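Local coordinates for protein eukaryotic translation initiation factor 2D (Homo sapiens, PDB 5OA9) that delivers tRNA to the P-site of the 40S ribosome independently of GTP, and is represented here by its C-terminal part with SWIB/MDM2 and SUI1 regions, at residues P7-P12 against R87-L92; V57-I62 against M77-D82; Q93-V98 against V107-I112; R132-Y137 against L168-Q173. All blocks are in the same frame, centred on the assembly; numbering follows the deposited sequence.

Contact 1: residues P7-P12 against R87-L92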
loop_
_atom_site.group_PDB
_atom_site.type_symbol
_atom_site.label_atom_id
_atom_site.label_comp_id
_atom_site.label_asym_id
_atom_site.label_seq_id
_atom_site.Cartn_x
_atom_site.Cartn_y
_atom_site.Cartn_z
ATOM N N PRO A 7 -0.487 -5.528 -2.490
ATOM C CA PRO A 7 -1.313 -4.467 -3.073
ATOM C C PRO A 7 -2.781 -4.878 -3.121
ATOM O O PRO A 7 -3.080 -6.050 -3.344
ATOM C CB PRO A 7 -0.749 -4.310 -4.494
ATOM C CG PRO A 7 0.556 -5.043 -4.492
ATOM C CD PRO A 7 0.416 -6.133 -3.484
ATOM N N LEU A 8 -3.679 -3.920 -2.913
ATOM C CA LEU A 8 -5.114 -4.169 -2.988
ATOM C C LEU A 8 -5.825 -3.049 -3.720
ATOM O O LEU A 8 -5.266 -1.971 -3.922
ATOM C CB LEU A 8 -5.723 -4.303 -1.589
ATOM C CG LEU A 8 -5.298 -5.486 -0.724
ATOM C CD1 LEU A 8 -5.930 -5.353 0.650
ATOM C CD2 LEU A 8 -5.679 -6.799 -1.387
ATOM N N TYR A 9 -7.083 -3.300 -4.072
ATOM C CA TYR A 9 -7.913 -2.316 -4.749
ATOM C C TYR A 9 -9.241 -2.200 -4.020
ATOM O O TYR A 9 -9.852 -3.212 -3.677
ATOM C CB TYR A 9 -8.127 -2.710 -6.212
ATOM C CG TYR A 9 -6.829 -2.835 -6.970
ATOM C CD1 TYR A 9 -6.141 -4.039 -7.012
ATOM C CD2 TYR A 9 -6.281 -1.744 -7.627
ATOM C CE1 TYR A 9 -4.944 -4.154 -7.692
ATOM C CE2 TYR A 9 -5.087 -1.848 -8.308
ATOM C CZ TYR A 9 -4.424 -3.057 -8.341
ATOM O OH TYR A 9 -3.234 -3.166 -9.030
ATOM N N CYS A 10 -9.680 -0.970 -3.775
ATOM C CA CYS A 10 -10.941 -0.734 -3.079
ATOM C C CYS A 10 -12.021 -0.230 -4.043
ATOM O O CYS A 10 -11.786 0.709 -4.801
ATOM C CB CYS A 10 -10.741 0.271 -1.946
ATOM S SG CYS A 10 -12.137 0.402 -0.802
ATOM N N VAL A 11 -13.202 -0.848 -4.003
ATOM C CA VAL A 11 -14.298 -0.488 -4.909
ATOM C C VAL A 11 -14.952 0.840 -4.527
ATOM O O VAL A 11 -15.501 0.979 -3.432
ATOM C CB VAL A 11 -15.392 -1.580 -4.940
ATOM C CG1 VAL A 11 -16.513 -1.196 -5.905
ATOM C CG2 VAL A 11 -14.795 -2.921 -5.332
ATOM N N PRO A 12 -14.883 1.828 -5.429
ATOM C CA PRO A 12 -15.564 3.108 -5.220
ATOM C C PRO A 12 -17.028 3.038 -5.643
ATOM O O PRO A 12 -17.412 2.116 -6.369
ATOM C CB PRO A 12 -14.781 4.064 -6.118
ATOM C CG PRO A 12 -14.334 3.206 -7.252
ATOM C CD PRO A 12 -14.089 1.826 -6.673
ATOM N N ARG A 87 -7.639 0.041 -17.343
ATOM C CA ARG A 87 -8.571 1.099 -16.972
ATOM C C ARG A 87 -9.348 0.752 -15.703
ATOM O O ARG A 87 -9.491 1.589 -14.813
ATOM C CB ARG A 87 -9.551 1.382 -18.109
ATOM C CG ARG A 87 -8.957 2.111 -19.300
ATOM C CD ARG A 87 -9.982 2.172 -20.416
ATOM N NE ARG A 87 -9.462 2.732 -21.661
ATOM C CZ ARG A 87 -9.720 3.963 -22.094
ATOM N NH1 ARG A 87 -10.485 4.776 -21.378
ATOM N NH2 ARG A 87 -9.212 4.381 -23.245
ATOM N N CYS A 88 -9.858 -0.475 -15.626
ATOM C CA CYS A 88 -10.623 -0.898 -14.455
ATOM C C CYS A 88 -9.788 -0.788 -13.176
ATOM O O CYS A 88 -10.251 -0.261 -12.158
ATOM C CB CYS A 88 -11.140 -2.326 -14.637
ATOM S SG CYS A 88 -12.573 -2.464 -15.779
ATOM N N LEU A 89 -8.550 -1.267 -13.239
ATOM C CA LEU A 89 -7.654 -1.221 -12.085
ATOM C C LEU A 89 -7.340 0.212 -11.655
ATOM O O LEU A 89 -7.277 0.503 -10.460
ATOM C CB LEU A 89 -6.357 -1.972 -12.390
ATOM C CG LEU A 89 -6.484 -3.495 -12.409
ATOM C CD1 LEU A 89 -5.250 -4.134 -13.026
ATOM C CD2 LEU A 89 -6.723 -4.022 -10.999
ATOM N N GLU A 90 -7.162 1.104 -12.625
ATOM C CA GLU A 90 -6.822 2.496 -12.327
ATOM C C GLU A 90 -7.988 3.268 -11.713
ATOM O O GLU A 90 -7.785 4.254 -11.001
ATOM C CB GLU A 90 -6.341 3.210 -13.592
ATOM C CG GLU A 90 -4.897 2.895 -13.944
ATOM C CD GLU A 90 -4.502 3.361 -15.332
ATOM O OE1 GLU A 90 -5.376 3.867 -16.071
ATOM O OE2 GLU A 90 -3.311 3.216 -15.684
ATOM N N LYS A 91 -9.206 2.821 -11.992
ATOM C CA LYS A 91 -10.398 3.496 -11.489
ATOM C C LYS A 91 -10.717 3.080 -10.061
ATOM O O LYS A 91 -11.454 3.770 -9.356
ATOM C CB LYS A 91 -11.598 3.210 -12.397
ATOM C CG LYS A 91 -11.576 3.956 -13.724
ATOM C CD LYS A 91 -11.767 5.449 -13.514
ATOM C CE LYS A 91 -11.719 6.208 -14.831
ATOM N NZ LYS A 91 -11.822 7.676 -14.604
ATOM N N LEU A 92 -10.174 1.943 -9.639
ATOM C CA LEU A 92 -10.356 1.495 -8.263
ATOM C C LEU A 92 -9.474 2.308 -7.327
ATOM O O LEU A 92 -8.509 2.942 -7.757
ATOM C CB LEU A 92 -10.044 -0.001 -8.135
ATOM C CG LEU A 92 -10.981 -0.948 -8.891
ATOM C CD1 LEU A 92 -10.324 -2.293 -9.132
ATOM C CD2 LEU A 92 -12.272 -1.125 -8.116
#

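Contact 2: residues V57-I62 against M77-D82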
loop_
_atom_site.group_PDB
_atom_site.type_symbol
_atom_site.label_atom_id
_atom_site.label_comp_id
_atom_site.label_asym_id
_atom_site.label_seq_id
_atom_site.Cartn_x
_atom_site.Cartn_y
_atom_site.Cartn_z
ATOM N N VAL A 57 -13.730 -6.186 -26.408
ATOM C CA VAL A 57 -14.965 -6.095 -25.631
ATOM C C VAL A 57 -15.796 -4.874 -26.012
ATOM O O VAL A 57 -15.345 -3.736 -25.868
ATOM C CB VAL A 57 -14.685 -6.028 -24.119
ATOM C CG1 VAL A 57 -15.985 -5.919 -23.347
ATOM C CG2 VAL A 57 -13.876 -7.243 -23.664
ATOM N N ARG A 58 -17.017 -5.110 -26.480
ATOM C CA ARG A 58 -17.941 -4.019 -26.748
ATOM C C ARG A 58 -18.471 -3.462 -25.427
ATOM O O ARG A 58 -18.997 -4.204 -24.599
ATOM C CB ARG A 58 -19.097 -4.486 -27.640
ATOM C CG ARG A 58 -20.086 -3.380 -27.991
ATOM C CD ARG A 58 -21.311 -3.915 -28.722
ATOM N NE ARG A 58 -22.057 -4.883 -27.920
ATOM C CZ ARG A 58 -22.940 -4.560 -26.980
ATOM N NH1 ARG A 58 -23.193 -3.284 -26.706
ATOM N NH2 ARG A 58 -23.571 -5.513 -26.307
ATOM N N LEU A 59 -18.329 -2.157 -25.233
ATOM C CA LEU A 59 -18.739 -1.522 -23.985
ATOM C C LEU A 59 -20.252 -1.313 -23.886
ATOM O O LEU A 59 -20.864 -0.712 -24.770
ATOM C CB LEU A 59 -18.025 -0.179 -23.825
ATOM C CG LEU A 59 -16.509 -0.228 -24.031
ATOM C CD1 LEU A 59 -15.882 1.116 -23.706
ATOM C CD2 LEU A 59 -15.877 -1.341 -23.199
ATOM N N ASP A 60 -20.848 -1.809 -22.805
ATOM C CA ASP A 60 -22.252 -1.543 -22.503
ATOM C C ASP A 60 -22.316 -0.248 -21.672
ATOM O O ASP A 60 -21.269 0.267 -21.285
ATOM C CB ASP A 60 -22.883 -2.741 -21.774
ATOM C CG ASP A 60 -22.286 -2.982 -20.394
ATOM O OD1 ASP A 60 -21.181 -2.473 -20.114
ATOM O OD2 ASP A 60 -22.927 -3.692 -19.589
ATOM N N PRO A 61 -23.522 0.298 -21.424
ATOM C CA PRO A 61 -23.585 1.560 -20.672
ATOM C C PRO A 61 -22.919 1.532 -19.291
ATOM O O PRO A 61 -22.436 2.570 -18.839
ATOM C CB PRO A 61 -25.099 1.818 -20.534
ATOM C CG PRO A 61 -25.786 0.593 -21.087
ATOM C CD PRO A 61 -24.823 -0.018 -22.040
ATOM N N ILE A 62 -22.886 0.375 -18.638
ATOM C CA ILE A 62 -22.245 0.279 -17.331
ATOM C C ILE A 62 -20.739 0.490 -17.462
ATOM O O ILE A 62 -20.145 1.251 -16.702
ATOM C CB ILE A 62 -22.540 -1.076 -16.654
ATOM C CG1 ILE A 62 -23.972 -1.072 -16.108
ATOM C CG2 ILE A 62 -21.549 -1.348 -15.533
ATOM C CD1 ILE A 62 -24.363 -2.340 -15.376
ATOM N N MET A 77 -16.145 2.566 -28.707
ATOM C CA MET A 77 -17.204 1.562 -28.622
ATOM C C MET A 77 -16.687 0.218 -28.111
ATOM O O MET A 77 -17.426 -0.553 -27.498
ATOM C CB MET A 77 -17.858 1.369 -29.992
ATOM C CG MET A 77 -18.123 2.663 -30.746
ATOM S SD MET A 77 -19.239 3.772 -29.868
ATOM C CE MET A 77 -20.686 2.733 -29.699
ATOM N N LYS A 78 -15.420 -0.061 -28.389
ATOM C CA LYS A 78 -14.796 -1.320 -27.999
ATOM C C LYS A 78 -13.417 -1.064 -27.403
ATOM O O LYS A 78 -12.751 -0.094 -27.759
ATOM C CB LYS A 78 -14.663 -2.269 -29.196
ATOM C CG LYS A 78 -15.942 -2.526 -29.974
ATOM C CD LYS A 78 -15.650 -3.363 -31.218
ATOM C CE LYS A 78 -16.874 -3.503 -32.104
ATOM N NZ LYS A 78 -16.578 -4.334 -33.307
ATOM N N LEU A 79 -12.996 -1.943 -26.498
ATOM C CA LEU A 79 -11.638 -1.912 -25.970
ATOM C C LEU A 79 -11.061 -3.311 -25.959
ATOM O O LEU A 79 -11.780 -4.276 -25.690
ATOM C CB LEU A 79 -11.597 -1.338 -24.550
ATOM C CG LEU A 79 -11.837 0.157 -24.369
ATOM C CD1 LEU A 79 -11.979 0.462 -22.893
ATOM C CD2 LEU A 79 -10.698 0.965 -24.976
ATOM N N PRO A 80 -9.761 -3.435 -26.258
ATOM C CA PRO A 80 -9.113 -4.734 -26.058
ATOM C C PRO A 80 -8.978 -5.025 -24.577
ATOM O O PRO A 80 -9.020 -4.082 -23.772
ATOM C CB PRO A 80 -7.744 -4.562 -26.717
ATOM C CG PRO A 80 -7.497 -3.079 -26.690
ATOM C CD PRO A 80 -8.845 -2.429 -26.826
ATOM N N TRP A 81 -8.825 -6.298 -24.229
ATOM C CA TRP A 81 -8.702 -6.730 -22.843
ATOM C C TRP A 81 -7.667 -5.933 -22.068
ATOM O O TRP A 81 -7.917 -5.514 -20.942
ATOM C CB TRP A 81 -8.340 -8.211 -22.785
ATOM C CG TRP A 81 -9.407 -9.094 -23.328
ATOM C CD1 TRP A 81 -9.385 -9.783 -24.504
ATOM C CD2 TRP A 81 -10.668 -9.372 -22.720
ATOM N NE1 TRP A 81 -10.558 -10.482 -24.665
ATOM C CE2 TRP A 81 -11.364 -10.246 -23.583
ATOM C CE3 TRP A 81 -11.278 -8.971 -21.527
ATOM C CZ2 TRP A 81 -12.638 -10.730 -23.288
ATOM C CZ3 TRP A 81 -12.544 -9.449 -21.235
ATOM C CH2 TRP A 81 -13.213 -10.317 -22.115
ATOM N N ASP A 82 -6.506 -5.729 -22.681
ATOM C CA ASP A 82 -5.396 -5.063 -22.014
ATOM C C ASP A 82 -5.802 -3.674 -21.523
ATOM O O ASP A 82 -5.557 -3.314 -20.367
ATOM C CB ASP A 82 -4.198 -4.966 -22.959
ATOM C CG ASP A 82 -2.927 -4.536 -22.252
ATOM O OD1 ASP A 82 -2.650 -5.051 -21.148
ATOM O OD2 ASP A 82 -2.201 -3.684 -22.807
HETATM O O HOH W 1 -20.172 0.373 -27.033
#

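Contact 3: residues Q93-V98 against V107-I112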
loop_
_atom_site.group_PDB
_atom_site.type_symbol
_atom_site.label_atom_id
_atom_site.label_comp_id
_atom_site.label_asym_id
_atom_site.label_seq_id
_atom_site.Cartn_x
_atom_site.Cartn_y
_atom_site.Cartn_z
ATOM N N GLN A 93 -9.808 2.289 -6.043
ATOM C CA GLN A 93 -9.023 3.009 -5.051
ATOM C C GLN A 93 -7.820 2.183 -4.609
ATOM O O GLN A 93 -7.974 1.026 -4.217
ATOM C CB GLN A 93 -9.901 3.365 -3.847
ATOM C CG GLN A 93 -11.171 4.118 -4.224
ATOM C CD GLN A 93 -12.093 4.345 -3.041
ATOM O OE1 GLN A 93 -12.065 3.595 -2.066
ATOM N NE2 GLN A 93 -12.915 5.385 -3.120
ATOM N N PRO A 94 -6.616 2.778 -4.674
ATOM C CA PRO A 94 -5.382 2.131 -4.220
ATOM C C PRO A 94 -5.433 1.777 -2.744
ATOM O O PRO A 94 -5.942 2.555 -1.939
ATOM C CB PRO A 94 -4.309 3.192 -4.475
ATOM C CG PRO A 94 -4.903 4.094 -5.512
ATOM C CD PRO A 94 -6.363 4.129 -5.201
ATOM N N ALA A 95 -4.895 0.613 -2.404
ATOM C CA ALA A 95 -4.873 0.146 -1.030
ATOM C C ALA A 95 -3.803 -0.925 -0.900
ATOM O O ALA A 95 -3.212 -1.348 -1.899
ATOM C CB ALA A 95 -6.241 -0.394 -0.626
ATOM N N TYR A 96 -3.527 -1.352 0.323
ATOM C CA TYR A 96 -2.601 -2.452 0.515
ATOM C C TYR A 96 -2.826 -3.166 1.833
ATOM O O TYR A 96 -3.586 -2.715 2.685
ATOM C CB TYR A 96 -1.147 -1.974 0.417
ATOM C CG TYR A 96 -0.720 -0.991 1.488
ATOM C CD1 TYR A 96 -0.901 0.378 1.313
ATOM C CD2 TYR A 96 -0.123 -1.429 2.663
ATOM C CE1 TYR A 96 -0.510 1.284 2.287
ATOM C CE2 TYR A 96 0.282 -0.523 3.645
ATOM C CZ TYR A 96 0.083 0.830 3.447
ATOM O OH TYR A 96 0.469 1.738 4.409
ATOM N N GLN A 97 -2.152 -4.295 1.983
ATOM C CA GLN A 97 -2.319 -5.133 3.159
ATOM C C GLN A 97 -0.952 -5.488 3.740
ATOM O O GLN A 97 -0.072 -5.937 3.016
ATOM C CB GLN A 97 -3.099 -6.390 2.774
ATOM C CG GLN A 97 -3.226 -7.429 3.849
ATOM C CD GLN A 97 -4.044 -8.615 3.382
ATOM O OE1 GLN A 97 -5.270 -8.537 3.284
ATOM N NE2 GLN A 97 -3.371 -9.713 3.080
ATOM N N VAL A 98 -0.759 -5.260 5.038
ATOM C CA VAL A 98 0.498 -5.647 5.674
ATOM C C VAL A 98 0.251 -6.769 6.667
ATOM O O VAL A 98 -0.612 -6.659 7.530
ATOM C CB VAL A 98 1.161 -4.464 6.404
ATOM C CG1 VAL A 98 2.507 -4.891 7.002
ATOM C CG2 VAL A 98 1.345 -3.294 5.458
ATOM N N VAL A 107 -5.294 -3.762 6.855
ATOM C CA VAL A 107 -5.588 -3.140 5.572
ATOM C C VAL A 107 -5.390 -1.635 5.648
ATOM O O VAL A 107 -5.719 -1.018 6.657
ATOM C CB VAL A 107 -7.022 -3.454 5.120
ATOM C CG1 VAL A 107 -7.308 -2.827 3.762
ATOM C CG2 VAL A 107 -7.229 -4.957 5.071
ATOM N N LYS A 108 -4.842 -1.057 4.579
ATOM C CA LYS A 108 -4.542 0.371 4.512
ATOM C C LYS A 108 -5.013 0.951 3.184
ATOM O O LYS A 108 -4.842 0.322 2.138
ATOM C CB LYS A 108 -3.036 0.609 4.672
ATOM C CG LYS A 108 -2.450 0.286 6.053
ATOM C CD LYS A 108 -2.726 1.420 7.044
ATOM C CE LYS A 108 -2.200 1.080 8.440
ATOM N NZ LYS A 108 -2.440 2.177 9.422
ATOM N N LYS A 109 -5.594 2.147 3.216
ATOM C CA LYS A 109 -5.934 2.864 1.986
ATOM C C LYS A 109 -4.748 3.712 1.523
ATOM O O LYS A 109 -4.023 4.276 2.338
ATOM C CB LYS A 109 -7.168 3.751 2.183
ATOM C CG LYS A 109 -8.467 2.996 2.459
ATOM C CD LYS A 109 -9.013 2.316 1.211
ATOM C CE LYS A 109 -9.744 3.294 0.297
ATOM N NZ LYS A 109 -11.104 3.652 0.798
ATOM N N GLY A 110 -4.557 3.807 0.212
ATOM C CA GLY A 110 -3.452 4.576 -0.332
ATOM C C GLY A 110 -2.321 3.707 -0.853
ATOM O O GLY A 110 -2.495 2.511 -1.071
ATOM N N ARG A 111 -1.155 4.313 -1.058
ATOM C CA ARG A 111 0.003 3.589 -1.573
ATOM C C ARG A 111 1.066 3.466 -0.486
ATOM O O ARG A 111 1.269 4.389 0.297
ATOM C CB ARG A 111 0.573 4.290 -2.807
ATOM C CG ARG A 111 -0.466 4.540 -3.892
ATOM C CD ARG A 111 0.170 5.003 -5.193
ATOM N NE ARG A 111 -0.798 5.672 -6.060
ATOM C CZ ARG A 111 -1.622 5.047 -6.897
ATOM N NH1 ARG A 111 -1.606 3.723 -6.988
ATOM N NH2 ARG A 111 -2.466 5.749 -7.641
ATOM N N ILE A 112 1.727 2.315 -0.435
ATOM C CA ILE A 112 2.736 2.061 0.589
ATOM C C ILE A 112 4.014 2.861 0.326
ATOM O O ILE A 112 4.459 3.003 -0.818
ATOM C CB ILE A 112 3.079 0.548 0.687
ATOM C CG1 ILE A 112 4.018 0.274 1.860
ATOM C CG2 ILE A 112 3.711 0.046 -0.594
ATOM C CD1 ILE A 112 3.489 0.739 3.183
HETATM O O HOH W 2 -1.531 0.863 -3.245
#

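Contact 4: residues R132-Y137 against L168-Q173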
loop_
_atom_site.group_PDB
_atom_site.type_symbol
_atom_site.label_atom_id
_atom_site.label_comp_id
_atom_site.label_asym_id
_atom_site.label_seq_id
_atom_site.Cartn_x
_atom_site.Cartn_y
_atom_site.Cartn_z
ATOM N N ARG A 132 10.390 7.332 10.851
ATOM C CA ARG A 132 9.085 7.785 10.384
ATOM C C ARG A 132 8.324 6.736 9.572
ATOM O O ARG A 132 8.918 5.791 9.051
ATOM C CB ARG A 132 9.239 9.060 9.551
ATOM C CG ARG A 132 9.717 10.254 10.358
ATOM C CD ARG A 132 10.064 11.449 9.481
ATOM N NE ARG A 132 10.422 12.601 10.301
ATOM C CZ ARG A 132 11.178 13.614 9.893
ATOM N NH1 ARG A 132 11.679 13.625 8.664
ATOM N NH2 ARG A 132 11.444 14.615 10.721
ATOM N N ASN A 133 7.004 6.920 9.511
ATOM C CA ASN A 133 6.069 6.082 8.749
ATOM C C ASN A 133 5.856 4.673 9.290
ATOM O O ASN A 133 5.447 3.778 8.554
ATOM C CB ASN A 133 6.511 5.997 7.287
ATOM C CG ASN A 133 5.892 7.074 6.446
ATOM O OD1 ASN A 133 4.833 6.873 5.848
ATOM N ND2 ASN A 133 6.532 8.238 6.408
ATOM N N LEU A 134 6.102 4.481 10.580
ATOM C CA LEU A 134 5.853 3.191 11.221
ATOM C C LEU A 134 4.378 2.775 11.122
ATOM O O LEU A 134 4.058 1.601 10.944
ATOM C CB LEU A 134 6.287 3.237 12.689
ATOM C CG LEU A 134 7.808 3.336 12.897
ATOM C CD1 LEU A 134 8.112 3.688 14.358
ATOM C CD2 LEU A 134 8.496 2.035 12.522
ATOM N N GLU A 135 3.477 3.740 11.223
ATOM C CA GLU A 135 2.060 3.412 11.235
ATOM C C GLU A 135 1.572 2.854 9.897
ATOM O O GLU A 135 0.621 2.076 9.866
ATOM C CB GLU A 135 1.256 4.637 11.642
ATOM C CG GLU A 135 1.574 5.059 13.089
ATOM C CD GLU A 135 1.325 6.534 13.333
ATOM O OE1 GLU A 135 2.167 7.365 12.917
ATOM O OE2 GLU A 135 0.284 6.866 13.940
ATOM N N ALA A 136 2.246 3.221 8.810
ATOM C CA ALA A 136 1.923 2.691 7.486
ATOM C C ALA A 136 2.041 1.159 7.455
ATOM O O ALA A 136 1.439 0.501 6.602
ATOM C CB ALA A 136 2.830 3.319 6.424
ATOM N N TYR A 137 2.805 0.606 8.395
ATOM C CA TYR A 137 3.008 -0.843 8.507
ATOM C C TYR A 137 2.251 -1.472 9.677
ATOM O O TYR A 137 2.446 -2.646 9.995
ATOM C CB TYR A 137 4.502 -1.147 8.612
ATOM C CG TYR A 137 5.162 -0.842 7.302
ATOM C CD1 TYR A 137 5.523 0.455 6.970
ATOM C CD2 TYR A 137 5.359 -1.842 6.362
ATOM C CE1 TYR A 137 6.087 0.736 5.741
ATOM C CE2 TYR A 137 5.918 -1.574 5.148
ATOM C CZ TYR A 137 6.283 -0.287 4.843
ATOM O OH TYR A 137 6.831 -0.035 3.616
ATOM N N LEU A 168 3.353 10.421 13.649
ATOM C CA LEU A 168 4.333 10.311 14.718
ATOM C C LEU A 168 5.682 9.825 14.223
ATOM O O LEU A 168 5.774 9.059 13.253
ATOM C CB LEU A 168 3.833 9.364 15.806
ATOM C CG LEU A 168 2.479 9.656 16.445
ATOM C CD1 LEU A 168 2.132 8.551 17.427
ATOM C CD2 LEU A 168 2.505 11.000 17.145
ATOM N N GLN A 169 6.731 10.264 14.914
ATOM C CA GLN A 169 8.065 9.729 14.701
ATOM C C GLN A 169 8.665 9.276 16.030
ATOM O O GLN A 169 8.358 9.828 17.094
ATOM C CB GLN A 169 8.967 10.768 14.035
ATOM C CG GLN A 169 9.129 12.063 14.827
ATOM C CD GLN A 169 9.925 13.108 14.057
ATOM O OE1 GLN A 169 9.816 13.208 12.835
ATOM N NE2 GLN A 169 10.736 13.880 14.768
ATOM N N VAL A 170 9.499 8.248 15.960
ATOM C CA VAL A 170 10.245 7.796 17.122
ATOM C C VAL A 170 11.627 8.434 17.063
ATOM O O VAL A 170 12.270 8.436 16.003
ATOM C CB VAL A 170 10.364 6.256 17.162
ATOM C CG1 VAL A 170 11.337 5.805 18.257
ATOM C CG2 VAL A 170 8.988 5.626 17.350
ATOM N N GLN A 171 12.062 8.994 18.183
ATOM C CA GLN A 171 13.409 9.547 18.292
ATOM C C GLN A 171 14.215 8.772 19.314
ATOM O O GLN A 171 13.757 8.540 20.433
ATOM C CB GLN A 171 13.353 11.023 18.678
ATOM C CG GLN A 171 12.581 11.858 17.681
ATOM C CD GLN A 171 12.449 13.304 18.098
ATOM O OE1 GLN A 171 11.614 14.032 17.572
ATOM N NE2 GLN A 171 13.277 13.730 19.047
ATOM N N ILE A 172 15.421 8.368 18.928
ATOM C CA ILE A 172 16.324 7.706 19.860
ATOM C C ILE A 172 17.627 8.491 19.964
ATOM O O ILE A 172 18.207 8.883 18.946
ATOM C CB ILE A 172 16.623 6.256 19.431
ATOM C CG1 ILE A 172 15.354 5.560 18.921
ATOM C CG2 ILE A 172 17.249 5.487 20.583
ATOM C CD1 ILE A 172 15.230 5.529 17.384
ATOM N N GLN A 173 18.069 8.747 21.193
ATOM C CA GLN A 173 19.337 9.434 21.408
ATOM C C GLN A 173 20.475 8.612 20.822
ATOM O O GLN A 173 20.505 7.390 20.974
ATOM C CB GLN A 173 19.577 9.684 22.899
ATOM C CG GLN A 173 18.603 10.671 23.534
ATOM C CD GLN A 173 18.664 12.050 22.902
ATOM O OE1 GLN A 173 19.744 12.575 22.631
ATOM N NE2 GLN A 173 17.501 12.642 22.656
HETATM O O HOH W 3 5.709 9.254 10.539
HETATM O O HOH W 4 6.888 6.460 12.778
#

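Contact 1: residues P7-P12 against R87-L92
Strand residues Tyr9 and Cys10 and the turn at Val11 and Pro12 run past the C-terminal end of helix 81-91, and the nearest CA atoms, of Val11 and Leu92, are 5.5 Å apart. The contact is apolar. Tyr9 points its side chain at the helix and offers one ring face to Leu89, whose CD2 methyl sits 3.7 Å from the ring centroid and 12° off the normal, a CH-pi contact over the centre of the ring. Leu92 fills the angle between strand and turn with its two branches: CD1 meets CB of Tyr9 at 3.7 Å, while CD2 packs 3.8 Å from CD of Pro12 and brushes CG2 of Val11. Its chi1 of -65° puts CG beside the backbone N, and chi2 of 159° then directs CD1 to Tyr9 and CD2 to Pro12. Pro12 also sets CG 3.6 Å from the carbonyl O of Lys91. Val35 of helix 32-45 packs against both leucines, and strand 93-99, which begins right after Leu92, pairs with strand 4-10.

Contact 2: residues V57-I62 against M77-D82
Val57 and Leu79 exchange a pair of backbone hydrogen bonds, Val57 N to Leu79 O at 2.8 Å and Leu79 N to Val57 O at 3.0 Å. A third runs from Leu59 N to Met77 O over 2.9 Å and is nearly straight (171° at the hydrogen). A water bridges Met77 O and Leu59 O, donating to both. This is the two-stranded antiparallel sheet of the SWIB/MDM2 region, with Arg58 and Lys78 as its non-hydrogen-bonded pair and each strand leading into a helix. Asp60 is the N-cap of helix 61-67: its OD1 accepts from the backbone N of Leu63, while OD2 bonds to Tyr42. Val57 and Leu79 put their side chains on the same face of the sheet. The CG2 methyl of Val57 stands over one face of the Trp81 indole, 3.5 Å from the centroid of the six-membered ring, a CH-pi contact; the indole NE1 is bonded to the O of Lys54. Leu59 CD1 meets Leu79 CD1 at 4.0 Å, and Ala43 of helix 32-45 touches both Val57 and Trp81.

Contact 3: residues Q93-V98 against V107-I112
The ring of Tyr96 is sandwiched between aliphatic groups. CB of Lys108 lies over one face, 3.6 Å from the ring centroid and offset toward the rim, and CB of Ile112 sits over the middle of the opposite face at 3.9 Å. The CD1 methyl of Ile112 reaches farther out, to 3.4 Å from Tyr96 CZ, and the carbonyl O of Gly110 lies at the ring edge, in its plane. The ring gets there because Tyr96 CG stands between the backbone N and the carbonyl carbon (chi1 64°), the crowded position, which brings it alongside the Lys108 side chain. Its hydroxyl is bonded to the O of Ala136. A second flat group, the Arg111 guanidinium, lays one face against Pro94, whose CG is 3.6 Å from NH1. Beyond these, Lys109 folds back through three bends so that NZ bonds to Gln93 OE1 at 3.0 Å, arriving from above the plane of the amide. The backbones are tied by Tyr96 N to Lys108 O and Lys108 N to Tyr96 O, both 2.8 Å, and by Gly110 N to Pro94 O just past the strand end. Ala95 pairs with Lys109 and Gln97 with Val107 as non-hydrogen-bonded pairs. This is an antiparallel beta hairpin, whose second strand forms an edge of the four-stranded sheet.

Contact 4: residues R132-Y137 against L168-Q173
Gln169 OE1 is gripped by two nitrogens of Arg132: NE bonds to it at 2.7 Å, and NH2 adds a weak bond at 3.0 Å. The contact belongs to the SUI1 domain, where the end of strand 126-132 and the loop after it meet the start of its antiparallel neighbour 168-173. The oxygen lies in the guanidinium plane, and the two side chains run side by side with guanidinium and amide planes only 28° apart. Gln169 reaches this place with CG tucked between its backbone N and carbonyl carbon (chi1 59°) and an extended chain beyond. The other end of the amide, NE2, donates to Gln171 OE1 at 2.9 Å, so both ends of the group are fixed. Next along the strand, Val170 CG2 meets Leu134 CD1 at 3.7 Å. Glu135 OE1 receives a long, weak bond from Leu168 N. The O of Leu168 accepts from two waters: one is bound to the N of Asn133, and the other, 2.9 Å from Leu168 O, accepts from Leu134 N.

From the N terminus, strand 4-10 opens the loop that contact 1 closes at the end of helix 81-91. Contact 2 is nested inside this loop, closing a shorter one around helix 61-67 at the far end of the SWIB/MDM2 region; the two touch where Arg87 NE packs on Leu79 CD1. Contact 3 follows in series and closes the short hairpin loop between strands 93-99 and 106-109. Strand 93-99 pairs with strand 4-10 from contact 1, through Cys10 with Gln93 and Leu8 with Ala95. Contact 4, within the SUI1 domain, closes the span holding helix 141-152 and strand 156-160; its centre is about 46 Å from that of contact 2. Contact 3 bridges the two halves, reaching residues 135-137 of contact 4 through Tyr96, Lys108 and Ile112.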